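PDB 4GB7: 6-aminohexanoate-dimer hydrolase from Bacillus anthracis, which probably hydrolyses amide bonds of 6-aminohexanoate oligomers or related substrates, as a putative serine hydrolase of the beta-lactamase family. Local coordinates for residues A[53-56]-A[57-61]; A[138-141]-A[142-145]; A[397-400]-A[401-404]. All blocks are in the same frame, centred on the assembly; numbering follows the deposited sequence.

Interaction 1: A[53-56]-A[57-61]; sequences LRWS and YTHMK
Trp-55 and His-59 stack on each other where helix 52-56 ends in a type I beta turn running from Ser-56 to His-59. The imidazole lies over one face of the indole as an offset stack on the five-membered ring, centroids 3.7 Å apart and planes only 9° from parallel. His-59 CB extends the overlap as a CH-pi contact over the six-membered ring. Trp-55 reaches this place because its CG stands anti to the backbone N (chi1 -172°), which lays the indole flat against one face of the imidazole. A second grip fixes the rotation of the imidazole: its ND1 donates to Trp-55 O at 2.9 Å, with that oxygen lying in the ring plane at the edge. Trp-55 O also accepts from Thr-58 N at 3.0 Å, a donor standing well above the carbonyl plane, so at least two donors share this carbonyl.

Ser-56 supplies the turn's own bond, its O taking His-59 N at 3.1 Å, while its OG turns back to Trp-47 O earlier in the chain. Tyr-57 N donates to Leu-53 O at 3.0 Å, an i to i+4 bond at the end of the helix. The side chains of Leu-53 and Tyr-57 run alongside each other in the same direction, and Leu-53 CD1 rests 3.9 Å from Tyr-57 CG, approaching the ring obliquely.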
loop_
_atom_site.group_PDB
_atom_site.type_symbol
_atom_site.label_atom_id
_atom_site.label_comp_id
_atom_site.label_asym_id
_atom_site.label_seq_id
_atom_site.Cartn_x
_atom_site.Cartn_y
_atom_site.Cartn_z
ATOM N N LEU A 53 9.456 -2.607 15.939
ATOM C CA LEU A 53 8.951 -2.501 14.574
ATOM C C LEU A 53 10.070 -2.640 13.511
ATOM O O LEU A 53 9.867 -3.116 12.428
ATOM C CB LEU A 53 8.240 -1.158 14.408
ATOM C CG LEU A 53 7.621 -0.804 13.055
ATOM C CD1 LEU A 53 6.510 -1.717 12.614
ATOM C CD2 LEU A 53 7.151 0.669 13.010
ATOM N N ARG A 54 11.290 -2.202 13.813
ATOM C CA ARG A 54 12.348 -2.358 12.837
ATOM C C ARG A 54 12.614 -3.826 12.489
ATOM O O ARG A 54 13.043 -4.137 11.390
ATOM C CB ARG A 54 13.628 -1.670 13.344
ATOM C CG ARG A 54 13.298 -0.249 13.768
ATOM C CD ARG A 54 14.256 0.755 13.360
ATOM N NE ARG A 54 14.405 0.774 11.923
ATOM C CZ ARG A 54 15.348 1.473 11.344
ATOM N NH1 ARG A 54 16.241 2.098 12.106
ATOM N NH2 ARG A 54 15.525 1.417 10.050
ATOM N N TRP A 55 12.333 -4.717 13.447
ATOM C CA TRP A 55 12.379 -6.159 13.229
ATOM C C TRP A 55 11.089 -6.681 12.675
ATOM O O TRP A 55 11.084 -7.455 11.673
ATOM C CB TRP A 55 12.705 -6.882 14.526
ATOM C CG TRP A 55 12.944 -8.328 14.312
ATOM C CD1 TRP A 55 14.146 -8.971 14.003
ATOM C CD2 TRP A 55 11.958 -9.381 14.367
ATOM N NE1 TRP A 55 13.948 -10.316 13.823
ATOM C CE2 TRP A 55 12.664 -10.629 14.039
ATOM C CE3 TRP A 55 10.591 -9.426 14.633
ATOM C CZ2 TRP A 55 12.020 -11.861 14.032
ATOM C CZ3 TRP A 55 9.955 -10.685 14.604
ATOM C CH2 TRP A 55 10.660 -11.862 14.298
ATOM N N SER A 56 9.983 -6.395 13.345
ATOM C CA SER A 56 8.727 -6.988 12.868
ATOM C C SER A 56 8.431 -6.682 11.386
ATOM O O SER A 56 8.047 -7.594 10.612
ATOM C CB SER A 56 7.581 -6.577 13.784
ATOM O OG SER A 56 7.346 -5.218 13.640
ATOM N N TYR A 57 8.626 -5.418 10.965
ATOM C CA TYR A 57 8.355 -5.028 9.575
ATOM C C TYR A 57 9.394 -5.451 8.554
ATOM O O TYR A 57 9.251 -5.123 7.369
ATOM C CB TYR A 57 7.994 -3.514 9.455
ATOM C CG TYR A 57 6.539 -3.261 9.042
ATOM C CD1 TYR A 57 5.511 -3.960 9.586
ATOM C CD2 TYR A 57 6.231 -2.296 8.076
ATOM C CE1 TYR A 57 4.213 -3.748 9.187
ATOM C CE2 TYR A 57 4.973 -2.083 7.658
ATOM C CZ TYR A 57 3.941 -2.777 8.237
ATOM O OH TYR A 57 2.643 -2.554 7.787
ATOM N N THR A 58 10.434 -6.167 9.006
ATOM C CA THR A 58 11.385 -6.838 8.128
ATOM C C THR A 58 11.349 -8.375 8.269
ATOM O O THR A 58 12.140 -9.075 7.626
ATOM C CB THR A 58 12.806 -6.297 8.366
ATOM O OG1 THR A 58 13.153 -6.437 9.723
ATOM C CG2 THR A 58 12.887 -4.767 7.983
ATOM N N HIS A 59 10.459 -8.882 9.128
ATOM C CA HIS A 59 10.358 -10.333 9.406
ATOM C C HIS A 59 8.946 -10.769 9.675
ATOM O O HIS A 59 8.716 -11.628 10.547
ATOM C CB HIS A 59 11.174 -10.690 10.644
ATOM C CG HIS A 59 12.668 -10.381 10.528
ATOM N ND1 HIS A 59 13.185 -9.177 10.811
ATOM C CD2 HIS A 59 13.738 -11.192 10.186
ATOM C CE1 HIS A 59 14.544 -9.220 10.658
ATOM N NE2 HIS A 59 14.876 -10.445 10.278
HETATM N N MSE A 60 7.982 -10.228 8.950
HETATM C CA MSE A 60 6.579 -10.445 9.330
HETATM C C MSE A 60 6.205 -11.930 9.299
HETATM O O MSE A 60 5.469 -12.441 10.187
HETATM C CB MSE A 60 5.620 -9.594 8.473
HETATM C CG MSE A 60 5.514 -8.112 8.854
HETATM SE SE MSE A 60 4.781 -7.759 10.616
HETATM C CE MSE A 60 2.914 -8.115 10.293
ATOM N N LYS A 61 6.742 -12.656 8.330
ATOM C CA LYS A 61 6.409 -14.073 8.229
ATOM C C LYS A 61 6.929 -14.904 9.422
ATOM O O LYS A 61 6.525 -16.039 9.585
ATOM C CB LYS A 61 6.915 -14.667 6.931
ATOM C CG LYS A 61 8.420 -14.591 6.722
ATOM C CD LYS A 61 8.825 -15.358 5.483
ATOM C CE LYS A 61 10.223 -14.982 5.056
ATOM N NZ LYS A 61 10.552 -15.574 3.729
#

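Interaction 2: A[138-141]-A[142-145]; sequences MASL and AKVF
Ser-140 and Lys-143 meet through their side chains at the start of helix 143-155, in a spacing that matches the SxxK motif of serine beta-lactamases and penicillin-binding proteins. Of the polar contacts, the short one joins Lys-143 NZ to Ser-140 OG at 2.6 Å. The lysine chain runs extended past Ser-140 O and bends only at its last torsion (chi4 70°), which turns NZ back onto the hydroxyl. Tyr-249 OH also bonds to Ser-140 OG, and Lys-143 NZ has further partners in Asn-251 OD1 and Ser-300 O.

Backbone bonds fix the turn that carries the pair. Lys-143 N donates to Ser-140 O at 3.0 Å, nearly straight at 168° but from above the carbonyl plane. Ala-142 N makes a weak bond of 3.5 Å to Ala-139 O, and a water 2.6 Å from Ala-139 O also gives Ala-142 N a weak acceptor.

Apolar contacts are looser: Met-138 CE comes 4.5 Å from Phe-145 CE2, at an oblique angle to the ring. Strand 303-305 packs against both residues, and the Phe-145 ring stacks with Phe-313.

A nitrate ion, probably from the crystallisation liquor, is hydrogen-bonded to Ser-140 OG. Together with the serine, lysine and tyrosine grouping, it is consistent with an active-site pocket in which Ser-140 would be the nucleophile, as in related enzymes.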
loop_
_atom_site.group_PDB
_atom_site.type_symbol
_atom_site.label_atom_id
_atom_site.label_comp_id
_atom_site.label_asym_id
_atom_site.label_seq_id
_atom_site.Cartn_x
_atom_site.Cartn_y
_atom_site.Cartn_z
HETATM N N MSE A 138 4.506 -3.415 4.124
HETATM C CA MSE A 138 4.186 -2.246 3.315
HETATM C C MSE A 138 2.877 -1.533 3.721
HETATM O O MSE A 138 2.475 -0.585 3.058
HETATM C CB MSE A 138 4.087 -2.670 1.841
HETATM C CG MSE A 138 5.304 -3.348 1.334
HETATM SE SE MSE A 138 5.346 -3.516 -0.576
HETATM C CE MSE A 138 3.718 -4.362 -0.954
ATOM N N ALA A 139 2.236 -1.988 4.794
ATOM C CA ALA A 139 1.037 -1.361 5.308
ATOM C C ALA A 139 0.067 -1.162 4.137
ATOM O O ALA A 139 -0.160 -2.100 3.402
ATOM C CB ALA A 139 1.357 -0.060 6.044
ATOM N N SER A 140 -0.449 0.035 3.908
ATOM C CA SER A 140 -1.533 0.245 2.929
ATOM C C SER A 140 -1.082 0.245 1.457
ATOM O O SER A 140 -1.911 0.365 0.580
ATOM C CB SER A 140 -2.286 1.568 3.224
ATOM O OG SER A 140 -3.079 1.489 4.393
ATOM N N LEU A 141 0.208 0.063 1.166
ATOM C CA LEU A 141 0.633 -0.129 -0.222
ATOM C C LEU A 141 -0.101 -1.308 -0.859
ATOM O O LEU A 141 -0.281 -1.308 -2.031
ATOM C CB LEU A 141 2.120 -0.324 -0.374
ATOM C CG LEU A 141 2.966 0.933 -0.458
ATOM C CD1 LEU A 141 2.527 2.132 0.325
ATOM C CD2 LEU A 141 4.446 0.622 -0.306
ATOM N N ALA A 142 -0.489 -2.316 -0.064
ATOM C CA ALA A 142 -1.291 -3.418 -0.552
ATOM C C ALA A 142 -2.522 -3.026 -1.279
ATOM O O ALA A 142 -2.989 -3.790 -2.186
ATOM C CB ALA A 142 -1.693 -4.327 0.630
ATOM N N LYS A 143 -3.101 -1.884 -0.942
ATOM C CA LYS A 143 -4.460 -1.616 -1.463
ATOM C C LYS A 143 -4.545 -1.551 -2.991
ATOM O O LYS A 143 -5.570 -1.915 -3.600
ATOM C CB LYS A 143 -4.979 -0.309 -0.861
ATOM C CG LYS A 143 -5.225 -0.397 0.627
ATOM C CD LYS A 143 -5.832 0.856 1.210
ATOM C CE LYS A 143 -6.359 0.653 2.640
ATOM N NZ LYS A 143 -5.322 0.461 3.704
ATOM N N VAL A 144 -3.470 -1.087 -3.610
ATOM C CA VAL A 144 -3.438 -0.897 -5.062
ATOM C C VAL A 144 -3.517 -2.235 -5.822
ATOM O O VAL A 144 -3.970 -2.265 -6.930
ATOM C CB VAL A 144 -2.272 -0.016 -5.532
ATOM C CG1 VAL A 144 -2.421 1.387 -4.918
ATOM C CG2 VAL A 144 -0.892 -0.644 -5.261
ATOM N N PHE A 145 -3.112 -3.316 -5.185
ATOM C CA PHE A 145 -3.208 -4.668 -5.771
ATOM C C PHE A 145 -4.628 -5.128 -5.816
ATOM O O PHE A 145 -5.044 -5.666 -6.842
ATOM C CB PHE A 145 -2.285 -5.619 -5.016
ATOM C CG PHE A 145 -0.827 -5.295 -5.247
ATOM C CD1 PHE A 145 -0.169 -5.802 -6.324
ATOM C CD2 PHE A 145 -0.166 -4.459 -4.395
ATOM C CE1 PHE A 145 1.139 -5.457 -6.581
ATOM C CE2 PHE A 145 1.131 -4.117 -4.614
ATOM C CZ PHE A 145 1.791 -4.615 -5.706
HETATM O O HOH W 1 0.897 -4.268 2.372
#

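Interaction 3: A[397-400]-A[401-404]; sequences TPSN and EIHS
With chi1 at 74°, Ser-399 sets its OG between its own backbone N and carbonyl carbon, facing the first turn of helix 402-417; Glu-401 folds back at chi2 (72°), which carries its carboxylate alongside Ser-399 and Asn-400. The serine acts as a helix N-terminal cap. Its OG accepts from Ile-402 N at 3.2 Å and from Glu-401 N at 3.3 Å, both weak bonds with bent geometry. Glu-401 OE1 comes within 3.7 Å of Ser-399 CB, a plain van der Waals approach.

Water does much of the remaining work. One molecule donates to Ser-399 O at 2.7 Å and accepts from His-403 N, while another joins Asn-400 O to Ser-404 N, so two amides of the first turn are satisfied through solvent. A third links the side chains, accepting from Asn-400 ND2 and donating to Glu-401 OE2 at 2.8 Å.

The apolar share is small: Pro-398 CB meets Ile-402 CG2 at 3.8 Å, and Ile-402 is the buried member of an otherwise exposed contact. The whole turn lies at the protein surface, carrying the chain from strand 387-393, the middle strand of the five-stranded antiparallel sheet, into helix 402-417.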
loop_
_atom_site.group_PDB
_atom_site.type_symbol
_atom_site.label_atom_id
_atom_site.label_comp_id
_atom_site.label_asym_id
_atom_site.label_seq_id
_atom_site.Cartn_x
_atom_site.Cartn_y
_atom_site.Cartn_z
ATOM N N THR A 397 6.715 6.151 14.830
ATOM C CA THR A 397 6.011 7.407 15.038
ATOM C C THR A 397 6.672 8.533 14.224
ATOM O O THR A 397 7.485 9.300 14.741
ATOM C CB THR A 397 5.902 7.778 16.515
ATOM O OG1 THR A 397 7.212 7.910 17.072
ATOM C CG2 THR A 397 5.114 6.754 17.282
ATOM N N PRO A 398 6.368 8.587 12.918
ATOM C CA PRO A 398 7.042 9.625 12.087
ATOM C C PRO A 398 6.735 11.025 12.563
ATOM O O PRO A 398 5.623 11.292 13.120
ATOM C CB PRO A 398 6.463 9.405 10.683
ATOM C CG PRO A 398 5.999 7.980 10.700
ATOM C CD PRO A 398 5.497 7.717 12.102
ATOM N N SER A 399 7.708 11.911 12.371
ATOM C CA SER A 399 7.502 13.338 12.674
ATOM C C SER A 399 6.421 13.924 11.818
ATOM O O SER A 399 6.070 13.358 10.765
ATOM C CB SER A 399 8.729 14.143 12.450
ATOM O OG SER A 399 8.983 14.318 11.068
ATOM N N ASN A 400 5.894 15.068 12.253
ATOM C CA ASN A 400 4.813 15.678 11.506
ATOM C C ASN A 400 5.333 16.235 10.192
ATOM O O ASN A 400 4.552 16.398 9.268
ATOM C CB ASN A 400 4.083 16.772 12.310
ATOM C CG ASN A 400 3.281 16.209 13.480
ATOM O OD1 ASN A 400 2.632 15.168 13.364
ATOM N ND2 ASN A 400 3.277 16.933 14.596
ATOM N N GLU A 401 6.640 16.477 10.096
ATOM C CA GLU A 401 7.188 17.149 8.922
ATOM C C GLU A 401 7.661 16.212 7.823
ATOM O O GLU A 401 7.830 16.641 6.697
ATOM C CB GLU A 401 8.387 17.994 9.347
ATOM C CG GLU A 401 8.024 19.163 10.259
ATOM C CD GLU A 401 7.639 18.786 11.664
ATOM O OE1 GLU A 401 8.238 17.829 12.220
ATOM O OE2 GLU A 401 6.729 19.473 12.209
ATOM N N ILE A 402 7.941 14.950 8.140
ATOM C CA ILE A 402 8.775 14.130 7.234
ATOM C C ILE A 402 8.034 13.785 5.959
ATOM O O ILE A 402 8.644 13.736 4.879
ATOM C CB ILE A 402 9.350 12.853 7.920
ATOM C CG1 ILE A 402 10.436 12.199 7.022
ATOM C CG2 ILE A 402 8.243 11.892 8.361
ATOM C CD1 ILE A 402 11.665 13.064 6.768
ATOM N N HIS A 403 6.725 13.601 6.030
ATOM C CA HIS A 403 5.977 13.268 4.796
ATOM C C HIS A 403 6.100 14.374 3.765
ATOM O O HIS A 403 6.347 14.103 2.591
ATOM C CB HIS A 403 4.524 13.035 5.081
ATOM C CG HIS A 403 3.702 12.771 3.828
ATOM N ND1 HIS A 403 3.990 11.790 2.955
ATOM C CD2 HIS A 403 2.576 13.428 3.326
ATOM C CE1 HIS A 403 3.075 11.794 1.952
ATOM N NE2 HIS A 403 2.217 12.806 2.175
ATOM N N SER A 404 5.931 15.630 4.183
ATOM C CA SER A 404 6.116 16.730 3.244
ATOM C C SER A 404 7.586 16.900 2.753
ATOM O O SER A 404 7.833 17.300 1.622
ATOM C CB SER A 404 5.651 18.048 3.872
ATOM O OG SER A 404 5.823 19.139 2.984
HETATM O O HOH W 2 4.827 13.261 8.358
HETATM O O HOH W 3 4.493 16.435 6.511
HETATM O O HOH W 4 4.865 19.530 14.292
#

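Overall arrangement
Two of the three contacts are buried, interactions 1 and 2, whereas interaction 3 lies at the surface. Interactions 2 and 3 both lead into helices, and interaction 1 leads out of one. The polar contacts across interaction 3 are weak capping bonds and bridging waters; in interaction 1 aromatic stacking joins direct backbone bonds, and interaction 2, near the centre of the chain, sets a serine-lysine pair with polar partners beside apolar packing from Met-138 and Phe-145. Interactions 1 and 2 touch, for Tyr-57 OH lies 3.1 Å from Ala-139 N, just before Ser-140, and Tyr-57 shares backbone bonding with Gly-137. Interaction 3 touches neither, its nearest atoms being about 6 Å from interaction 1 and about 10 Å from interaction 2.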